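Local coordinates for protein ribokinase (Thermotoga maritima, PDB 1VM7) that probably phosphorylates ribose at O-5, using ATP and a divalent cation such as magnesium, to give D-ribose 5-phosphate, at residues A[83-88]-A[96-101]; A[200-205]-A[213-218]; A[281-286]-A[305-310]. One frame throughout, in Å; residues are numbered along the deposited sequence.

Contact 1: A[83-88]-A[96-101]; sequences LLIENY and YIRVSL
Ile85 faces Tyr96 where helix 83-88 runs nearly antiparallel (159°) to strand 96-98, the two axes 10.8 Å apart at their closest. Ile85 carries most of the contact: CG1 and CG2 meet Tyr96, and CD1, at the end of the CG1 branch, goes on to Arg98. Ile85 CG1 sits over one face of the Tyr96 ring, displaced toward the rim, in a CH-pi contact 3.9 Å from the ring centroid. Ile85 CG2 lies 3.4 Å from Tyr96 OH. Ile85 CD1 lies over the centre of one guanidinium face, 3.4 Å from Arg98 CZ. These contacts close the second half of a right-handed beta-alpha-beta crossover in the ribokinase-like alpha/beta fold: strand 69-75, helix 79-90, then strand 93-98 at the edge of the large sheet, beside strand 69-75. The Tyr96 ring owes its place to a chi1 of 55°, which sets CG between the backbone N and the carbonyl carbon and turns the ring back toward the helix. The Arg98 chain leaves the strand extended and bends at chi3 (88°), laying its flat end across the isoleucine methyl. Polar bonds fix that end: NE donates to Gly76 O, while NH2 meets Ser81 OG and forms a salt bridge with Asp82 OD1. One turn along the helix from Ile85, Tyr88 brings CD2 to within 4.2 Å of Tyr96 CD2, which lies at the edge of the Tyr88 ring. The Tyr88 hydroxyl bonds Ser23 OG, and its side chain lies close to Ala55, predicted to belong to the ribose site.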
loop_
_atom_site.group_PDB
_atom_site.type_symbol
_atom_site.label_atom_id
_atom_site.label_comp_id
_atom_site.label_asym_id
_atom_site.label_seq_id
_atom_site.Cartn_x
_atom_site.Cartn_y
_atom_site.Cartn_z
ATOM N N LEU A 83 -12.731 2.312 -9.165
ATOM C CA LEU A 83 -12.504 3.755 -9.054
ATOM C C LEU A 83 -11.935 4.329 -10.360
ATOM O O LEU A 83 -12.346 5.425 -10.796
ATOM C CB LEU A 83 -11.637 4.100 -7.829
ATOM C CG LEU A 83 -12.427 3.809 -6.516
ATOM C CD1 LEU A 83 -11.521 3.679 -5.263
ATOM C CD2 LEU A 83 -13.570 4.825 -6.277
ATOM N N LEU A 84 -10.981 3.615 -10.972
ATOM C CA LEU A 84 -10.407 4.084 -12.245
ATOM C C LEU A 84 -11.462 4.083 -13.378
ATOM O O LEU A 84 -11.516 4.981 -14.199
ATOM C CB LEU A 84 -9.230 3.247 -12.641
ATOM C CG LEU A 84 -7.983 3.348 -11.740
ATOM C CD1 LEU A 84 -6.920 2.503 -12.375
ATOM C CD2 LEU A 84 -7.545 4.755 -11.551
ATOM N N ILE A 85 -12.313 3.073 -13.401
ATOM C CA ILE A 85 -13.398 3.019 -14.393
ATOM C C ILE A 85 -14.356 4.211 -14.236
ATOM O O ILE A 85 -14.703 4.877 -15.239
ATOM C CB ILE A 85 -14.099 1.669 -14.352
ATOM C CG1 ILE A 85 -13.153 0.603 -14.915
ATOM C CG2 ILE A 85 -15.423 1.680 -15.121
ATOM C CD1 ILE A 85 -13.630 -0.787 -14.688
ATOM N N GLU A 86 -14.719 4.537 -12.995
ATOM C CA GLU A 86 -15.552 5.715 -12.749
ATOM C C GLU A 86 -14.891 6.950 -13.283
ATOM O O GLU A 86 -15.555 7.785 -13.899
ATOM C CB GLU A 86 -15.860 5.992 -11.272
ATOM C CG GLU A 86 -16.015 4.801 -10.419
ATOM C CD GLU A 86 -16.572 5.139 -9.017
ATOM O OE1 GLU A 86 -16.773 6.379 -8.731
ATOM O OE2 GLU A 86 -16.794 4.153 -8.247
ATOM N N ASN A 87 -13.607 7.113 -12.998
ATOM C CA ASN A 87 -12.868 8.292 -13.464
ATOM C C ASN A 87 -12.899 8.306 -14.982
ATOM O O ASN A 87 -13.206 9.316 -15.588
ATOM C CB ASN A 87 -11.407 8.271 -13.012
ATOM C CG ASN A 87 -11.238 8.357 -11.501
ATOM O OD1 ASN A 87 -12.189 8.659 -10.771
ATOM N ND2 ASN A 87 -10.006 8.079 -11.013
ATOM N N TYR A 88 -12.577 7.159 -15.588
ATOM C CA TYR A 88 -12.471 7.064 -17.042
ATOM C C TYR A 88 -13.813 7.338 -17.732
ATOM O O TYR A 88 -13.849 8.133 -18.681
ATOM C CB TYR A 88 -11.832 5.734 -17.492
ATOM C CG TYR A 88 -10.413 5.467 -16.993
ATOM C CD1 TYR A 88 -9.634 6.470 -16.410
ATOM C CD2 TYR A 88 -9.837 4.185 -17.117
ATOM C CE1 TYR A 88 -8.362 6.205 -15.966
ATOM C CE2 TYR A 88 -8.572 3.910 -16.637
ATOM C CZ TYR A 88 -7.827 4.914 -16.075
ATOM O OH TYR A 88 -6.576 4.665 -15.576
ATOM N N TYR A 96 -10.310 0.404 -21.730
ATOM C CA TYR A 96 -9.672 -0.354 -20.665
ATOM C C TYR A 96 -10.072 -1.823 -20.739
ATOM O O TYR A 96 -11.169 -2.139 -21.149
ATOM C CB TYR A 96 -10.044 0.184 -19.288
ATOM C CG TYR A 96 -11.531 0.267 -19.039
ATOM C CD1 TYR A 96 -12.265 -0.831 -18.592
ATOM C CD2 TYR A 96 -12.194 1.477 -19.234
ATOM C CE1 TYR A 96 -13.646 -0.713 -18.357
ATOM C CE2 TYR A 96 -13.527 1.602 -19.022
ATOM C CZ TYR A 96 -14.250 0.531 -18.595
ATOM O OH TYR A 96 -15.573 0.769 -18.406
ATOM N N ILE A 97 -9.161 -2.683 -20.286
ATOM C CA ILE A 97 -9.317 -4.121 -20.257
ATOM C C ILE A 97 -9.133 -4.589 -18.825
ATOM O O ILE A 97 -8.130 -4.258 -18.210
ATOM C CB ILE A 97 -8.223 -4.794 -21.106
ATOM C CG1 ILE A 97 -8.389 -4.456 -22.583
ATOM C CG2 ILE A 97 -8.209 -6.337 -20.909
ATOM C CD1 ILE A 97 -7.137 -4.794 -23.395
ATOM N N ARG A 98 -10.076 -5.373 -18.311
ATOM C CA ARG A 98 -9.987 -5.881 -16.950
ATOM C C ARG A 98 -9.367 -7.248 -16.941
ATOM O O ARG A 98 -9.692 -8.049 -17.786
ATOM C CB ARG A 98 -11.370 -5.948 -16.322
ATOM C CG ARG A 98 -12.097 -4.624 -16.427
ATOM C CD ARG A 98 -13.329 -4.611 -15.587
ATOM N NE ARG A 98 -13.020 -4.181 -14.240
ATOM C CZ ARG A 98 -13.938 -3.880 -13.331
ATOM N NH1 ARG A 98 -15.246 -3.992 -13.611
ATOM N NH2 ARG A 98 -13.538 -3.490 -12.133
ATOM N N VAL A 99 -8.440 -7.489 -16.013
ATOM C CA VAL A 99 -7.767 -8.787 -15.890
ATOM C C VAL A 99 -7.832 -9.189 -14.440
ATOM O O VAL A 99 -8.225 -8.378 -13.598
ATOM C CB VAL A 99 -6.300 -8.745 -16.408
ATOM C CG1 VAL A 99 -6.290 -8.457 -17.903
ATOM C CG2 VAL A 99 -5.437 -7.682 -15.669
ATOM N N SER A 100 -7.467 -10.424 -14.129
ATOM C CA SER A 100 -7.589 -10.929 -12.758
ATOM C C SER A 100 -6.422 -10.559 -11.807
ATOM O O SER A 100 -6.461 -10.868 -10.622
ATOM C CB SER A 100 -7.756 -12.449 -12.779
ATOM O OG SER A 100 -6.536 -13.019 -13.183
ATOM N N LEU A 101 -5.399 -9.863 -12.296
ATOM C CA LEU A 101 -4.336 -9.413 -11.412
ATOM C C LEU A 101 -4.818 -8.153 -10.686
ATOM O O LEU A 101 -5.750 -7.495 -11.145
ATOM C CB LEU A 101 -3.067 -9.128 -12.197
ATOM C CG LEU A 101 -2.243 -10.297 -12.765
ATOM C CD1 LEU A 101 -0.972 -9.725 -13.389
ATOM C CD2 LEU A 101 -1.828 -11.318 -11.723
#

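Contact 2: A[200-205]-A[213-218]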
loop_
_atom_site.group_PDB
_atom_site.type_symbol
_atom_site.label_atom_id
_atom_site.label_comp_id
_atom_site.label_asym_id
_atom_site.label_seq_id
_atom_site.Cartn_x
_atom_site.Cartn_y
_atom_site.Cartn_z
ATOM N N ASP A 200 22.986 4.845 -23.393
ATOM C CA ASP A 200 22.649 3.473 -23.757
ATOM C C ASP A 200 22.820 3.204 -25.244
ATOM O O ASP A 200 23.445 2.211 -25.638
ATOM C CB ASP A 200 21.230 3.108 -23.342
ATOM C CG ASP A 200 21.092 2.977 -21.845
ATOM O OD1 ASP A 200 22.148 2.882 -21.168
ATOM O OD2 ASP A 200 19.940 2.975 -21.352
ATOM N N PHE A 201 22.280 4.086 -26.077
ATOM C CA PHE A 201 22.240 3.811 -27.516
ATOM C C PHE A 201 23.382 4.384 -28.350
ATOM O O PHE A 201 23.677 3.879 -29.427
ATOM C CB PHE A 201 20.897 4.239 -28.095
ATOM C CG PHE A 201 19.784 3.387 -27.646
ATOM C CD1 PHE A 201 19.658 2.098 -28.130
ATOM C CD2 PHE A 201 18.899 3.829 -26.694
ATOM C CE1 PHE A 201 18.639 1.278 -27.699
ATOM C CE2 PHE A 201 17.863 3.014 -26.258
ATOM C CZ PHE A 201 17.739 1.737 -26.763
ATOM N N PHE A 202 24.009 5.442 -27.870
ATOM C CA PHE A 202 25.070 6.067 -28.628
ATOM C C PHE A 202 26.416 6.026 -27.874
ATOM O O PHE A 202 27.387 6.591 -28.339
ATOM C CB PHE A 202 24.667 7.503 -29.005
ATOM C CG PHE A 202 23.232 7.651 -29.512
ATOM C CD1 PHE A 202 22.771 6.916 -30.598
ATOM C CD2 PHE A 202 22.373 8.581 -28.940
ATOM C CE1 PHE A 202 21.480 7.076 -31.075
ATOM C CE2 PHE A 202 21.081 8.748 -29.403
ATOM C CZ PHE A 202 20.624 7.985 -30.470
ATOM N N GLY A 203 26.451 5.373 -26.710
ATOM C CA GLY A 203 27.674 5.161 -25.950
ATOM C C GLY A 203 28.228 6.365 -25.203
ATOM O O GLY A 203 29.307 6.277 -24.608
ATOM N N GLU A 204 27.526 7.488 -25.243
ATOM C CA GLU A 204 27.972 8.703 -24.575
ATOM C C GLU A 204 26.803 9.648 -24.493
ATOM O O GLU A 204 25.762 9.410 -25.106
ATOM C CB GLU A 204 29.174 9.377 -25.289
ATOM C CG GLU A 204 29.011 9.638 -26.787
ATOM C CD GLU A 204 30.110 10.534 -27.390
ATOM O OE1 GLU A 204 31.238 10.656 -26.845
ATOM O OE2 GLU A 204 29.824 11.124 -28.457
ATOM N N PHE A 205 26.966 10.682 -23.680
ATOM C CA PHE A 205 26.073 11.817 -23.673
ATOM C C PHE A 205 26.946 13.047 -23.775
ATOM O O PHE A 205 27.727 13.332 -22.872
ATOM C CB PHE A 205 25.265 11.871 -22.397
ATOM C CG PHE A 205 24.406 13.086 -22.306
ATOM C CD1 PHE A 205 23.317 13.238 -23.158
ATOM C CD2 PHE A 205 24.702 14.098 -21.400
ATOM C CE1 PHE A 205 22.528 14.343 -23.088
ATOM C CE2 PHE A 205 23.894 15.219 -21.326
ATOM C CZ PHE A 205 22.810 15.338 -22.169
ATOM N N GLU A 213 19.624 14.767 -32.211
ATOM C CA GLU A 213 20.052 14.593 -33.589
ATOM C C GLU A 213 20.312 13.147 -33.928
ATOM O O GLU A 213 19.963 12.697 -35.008
ATOM C CB GLU A 213 21.308 15.381 -33.875
ATOM C CG GLU A 213 21.069 16.813 -34.305
ATOM C CD GLU A 213 22.277 17.377 -35.059
ATOM O OE1 GLU A 213 23.367 16.754 -35.010
ATOM O OE2 GLU A 213 22.133 18.423 -35.732
ATOM N N LYS A 214 20.949 12.418 -33.022
ATOM C CA LYS A 214 21.238 11.016 -33.292
ATOM C C LYS A 214 19.984 10.208 -33.374
ATOM O O LYS A 214 19.913 9.274 -34.151
ATOM C CB LYS A 214 22.172 10.425 -32.265
ATOM C CG LYS A 214 23.502 11.013 -32.410
ATOM C CD LYS A 214 24.541 10.497 -31.465
ATOM C CE LYS A 214 25.845 11.116 -31.840
ATOM N NZ LYS A 214 26.139 10.928 -33.323
ATOM N N PHE A 215 18.983 10.552 -32.575
ATOM C CA PHE A 215 17.722 9.849 -32.681
ATOM C C PHE A 215 17.070 10.061 -34.049
ATOM O O PHE A 215 16.525 9.126 -34.636
ATOM C CB PHE A 215 16.789 10.219 -31.541
ATOM C CG PHE A 215 17.092 9.469 -30.295
ATOM C CD1 PHE A 215 16.962 8.076 -30.277
ATOM C CD2 PHE A 215 17.543 10.120 -29.162
ATOM C CE1 PHE A 215 17.256 7.345 -29.145
ATOM C CE2 PHE A 215 17.845 9.393 -28.011
ATOM C CZ PHE A 215 17.697 7.997 -28.002
ATOM N N LEU A 216 17.185 11.277 -34.577
ATOM C CA LEU A 216 16.783 11.545 -35.959
ATOM C C LEU A 216 17.450 10.570 -36.942
ATOM O O LEU A 216 16.797 10.119 -37.888
ATOM C CB LEU A 216 17.121 12.973 -36.398
ATOM C CG LEU A 216 16.429 14.158 -35.741
ATOM C CD1 LEU A 216 16.862 15.445 -36.403
ATOM C CD2 LEU A 216 14.913 14.013 -35.799
ATOM N N GLU A 217 18.720 10.235 -36.710
ATOM C CA GLU A 217 19.433 9.284 -37.560
ATOM C C GLU A 217 18.911 7.854 -37.489
ATOM O O GLU A 217 19.128 7.079 -38.431
ATOM C CB GLU A 217 20.937 9.278 -37.279
ATOM C CG GLU A 217 21.659 10.447 -37.888
ATOM C CD GLU A 217 23.143 10.233 -37.933
ATOM O OE1 GLU A 217 23.643 9.324 -37.248
ATOM O OE2 GLU A 217 23.817 10.964 -38.674
ATOM N N LEU A 218 18.290 7.486 -36.373
ATOM C CA LEU A 218 17.688 6.158 -36.240
ATOM C C LEU A 218 16.280 6.096 -36.874
ATOM O O LEU A 218 15.670 5.024 -36.933
ATOM C CB LEU A 218 17.602 5.743 -34.770
ATOM C CG LEU A 218 18.900 5.589 -33.977
ATOM C CD1 LEU A 218 18.567 5.184 -32.536
ATOM C CD2 LEU A 218 19.805 4.572 -34.621
#
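Phe202 packs against helix 208-217 from the C-terminal end of helix 191-202, two consecutive helices joined by a short loop in the ribokinase-like alpha/beta fold, before strand 222-226. Just before it, Phe201 turns its ring to meet Phe181 edge-to-face, while its CB lies over one face of the Phe202 ring. The opposite face of Phe202 receives Lys214: CB stands over the centre in a CH-pi contact, 3.5 Å from the centroid and 15° off the ring normal. The lysine chain then runs back along the phenylalanine, with Lys214 CD 3.7 Å from Phe202 CG, and bends at chi4 (-52°) as NZ turns from the ring. The far edge of Phe202 points into the face of Phe215, an edge-to-face pair with centroids 4.7 Å apart and planes at 65°. Phe202 CZ stands over the centre of the Phe215 ring. Phe215 also meets Phe181 and touches Leu197, so the pair belongs to an aromatic cluster between these helices and the loop around Phe181. Leu218 approaches Phe202 from the opposite direction, with Leu218 CD1 near the ring plane and 3.8 Å from Phe202 CE1. At Gly203 the chain leaves the helix with positive phi, and Glu204 follows in an extended conformation, its O accepting a hydrogen bond from Ser198 OG. The Glu204 carboxylate remains well separated from the Lys214 amine, Glu204 OE2 to Lys214 NZ being 6.1 Å.

Contact 3: A[281-286]-A[305-310]; sequences GTAAAA and EAFLKN
With chi1 at -163°, the Phe307 ring swings opposite the backbone N, while Leu308 (chi1 -66°) sets CG opposite its carbonyl carbon; the two neighbours thereby bring their side chains to the same methyl, Ala283 CB. This is helix-on-helix packing near the C-terminus of the ribokinase-like fold, where helix 301-309 crosses helix 274-288. The short axes are 9.6 Å apart at closest approach and their directions differ by 112°. Ala283 and Ala286, one turn apart, offer small methyls to the crossing helix, and the CA atoms of Ala283 and Leu308 lie 6.9 Å apart. Ala283 CB meets the phenylalanine obliquely, 3.8 Å from Phe307 CD2. Ala286 CB makes a looser contact with the same ring, 4.4 Å from Phe307 CE2. Phe246, from a loop, touches Ala283 and also meets the Phe307 ring with the planes steeply inclined, while Ile287 adds another apolar contact to that ring. Farther back along helix 274-288, Ile279 and Phe280 receive the Leu308 side chain. Of the predicted potassium-site residues, Ser288 lies about 7 Å from Ala286 and Arg291 about 8 Å from Phe307, side chain to side chain. The two leucine methyls differ in their roles: Leu308 CD2 does the touching, 3.6 Å from Ala283 CB.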
loop_
_atom_site.group_PDB
_atom_site.type_symbol
_atom_site.label_atom_id
_atom_site.label_comp_id
_atom_site.label_asym_id
_atom_site.label_seq_id
_atom_site.Cartn_x
_atom_site.Cartn_y
_atom_site.Cartn_z
ATOM N N GLY A 281 0.962 22.697 -25.467
ATOM C CA GLY A 281 1.334 21.759 -24.432
ATOM C C GLY A 281 2.150 22.381 -23.323
ATOM O O GLY A 281 2.026 22.020 -22.154
ATOM N N THR A 282 3.031 23.287 -23.706
ATOM C CA THR A 282 3.823 24.055 -22.747
ATOM C C THR A 282 2.897 24.825 -21.792
ATOM O O THR A 282 3.127 24.882 -20.596
ATOM C CB THR A 282 4.780 25.007 -23.499
ATOM O OG1 THR A 282 5.914 24.254 -23.959
ATOM C CG2 THR A 282 5.256 26.121 -22.613
ATOM N N ALA A 283 1.852 25.424 -22.340
ATOM C CA ALA A 283 0.923 26.197 -21.542
ATOM C C ALA A 283 0.181 25.326 -20.544
ATOM O O ALA A 283 0.012 25.690 -19.384
ATOM C CB ALA A 283 -0.075 26.894 -22.455
ATOM N N ALA A 284 -0.267 24.171 -21.018
ATOM C CA ALA A 284 -0.985 23.189 -20.213
ATOM C C ALA A 284 -0.128 22.603 -19.097
ATOM O O ALA A 284 -0.589 22.511 -17.951
ATOM C CB ALA A 284 -1.496 22.064 -21.111
ATOM N N ALA A 285 1.108 22.214 -19.435
ATOM C CA ALA A 285 2.074 21.756 -18.444
ATOM C C ALA A 285 2.296 22.824 -17.395
ATOM O O ALA A 285 2.311 22.535 -16.210
ATOM C CB ALA A 285 3.384 21.427 -19.098
ATOM N N ALA A 286 2.489 24.058 -17.849
ATOM C CA ALA A 286 2.835 25.161 -16.977
ATOM C C ALA A 286 1.741 25.429 -15.937
ATOM O O ALA A 286 2.012 25.894 -14.829
ATOM C CB ALA A 286 3.039 26.428 -17.817
ATOM N N GLU A 305 -6.783 27.916 -22.469
ATOM C CA GLU A 305 -7.098 29.041 -23.363
ATOM C C GLU A 305 -6.964 30.404 -22.671
ATOM O O GLU A 305 -6.468 31.359 -23.268
ATOM C CB GLU A 305 -8.523 28.916 -23.957
ATOM C CG GLU A 305 -8.769 27.665 -24.837
ATOM C CD GLU A 305 -8.020 27.713 -26.165
ATOM O OE1 GLU A 305 -7.969 28.779 -26.781
ATOM O OE2 GLU A 305 -7.481 26.689 -26.607
ATOM N N ALA A 306 -7.414 30.489 -21.423
ATOM C CA ALA A 306 -7.286 31.723 -20.642
ATOM C C ALA A 306 -5.820 32.060 -20.383
ATOM O O ALA A 306 -5.451 33.224 -20.324
ATOM C CB ALA A 306 -8.076 31.614 -19.330
ATOM N N PHE A 307 -4.987 31.031 -20.261
ATOM C CA PHE A 307 -3.570 31.237 -20.076
ATOM C C PHE A 307 -2.941 31.929 -21.300
ATOM O O PHE A 307 -2.267 32.954 -21.178
ATOM C CB PHE A 307 -2.895 29.895 -19.805
ATOM C CG PHE A 307 -1.552 30.034 -19.216
ATOM C CD1 PHE A 307 -1.413 30.484 -17.914
ATOM C CD2 PHE A 307 -0.420 29.739 -19.958
ATOM C CE1 PHE A 307 -0.169 30.619 -17.350
ATOM C CE2 PHE A 307 0.832 29.878 -19.412
ATOM C CZ PHE A 307 0.965 30.320 -18.103
ATOM N N LEU A 308 -3.170 31.316 -22.457
ATOM C CA LEU A 308 -2.608 31.714 -23.725
ATOM C C LEU A 308 -3.093 33.096 -24.147
ATOM O O LEU A 308 -2.325 33.866 -24.703
ATOM C CB LEU A 308 -3.016 30.701 -24.788
ATOM C CG LEU A 308 -2.434 29.290 -24.620
ATOM C CD1 LEU A 308 -3.268 28.289 -25.376
ATOM C CD2 LEU A 308 -0.960 29.252 -25.079
ATOM N N LYS A 309 -4.370 33.378 -23.873
ATOM C CA LYS A 309 -4.962 34.671 -24.150
ATOM C C LYS A 309 -4.291 35.735 -23.282
ATOM O O LYS A 309 -3.867 36.784 -23.777
ATOM C CB LYS A 309 -6.473 34.647 -23.898
ATOM N N ASN A 310 -4.177 35.427 -21.992
ATOM C CA ASN A 310 -3.500 36.290 -21.004
ATOM C C ASN A 310 -2.046 36.722 -21.341
ATOM O O ASN A 310 -1.481 37.468 -20.344
ATOM C CB ASN A 310 -3.475 35.599 -19.617
ATOM C CG ASN A 310 -4.547 36.131 -18.670
ATOM O OD1 ASN A 310 -4.759 37.334 -18.575
ATOM N ND2 ASN A 310 -5.205 35.220 -17.939
#

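In the fold
All three contacts are partly buried and lie toward the periphery, with no two of them in touch. Contacts 1 and 2 are on opposite sides of the chain's centre, their centres about 37 Å apart. Contact 1 joins a helix to an edge strand of the large sheet and sets an isoleucine between a tyrosine ring and an arginine, with a second tyrosine, Tyr88, against the first and close to the predicted ribose site. Contacts 2 and 3 pair helices instead: a phenylalanine under a lysine chain and edge-on to a second phenylalanine in the former, bare alanine methyls against phenylalanine and leucine in the latter. Contact 2 buries the most surface (270 Å²), contact 3 the least (150 Å²).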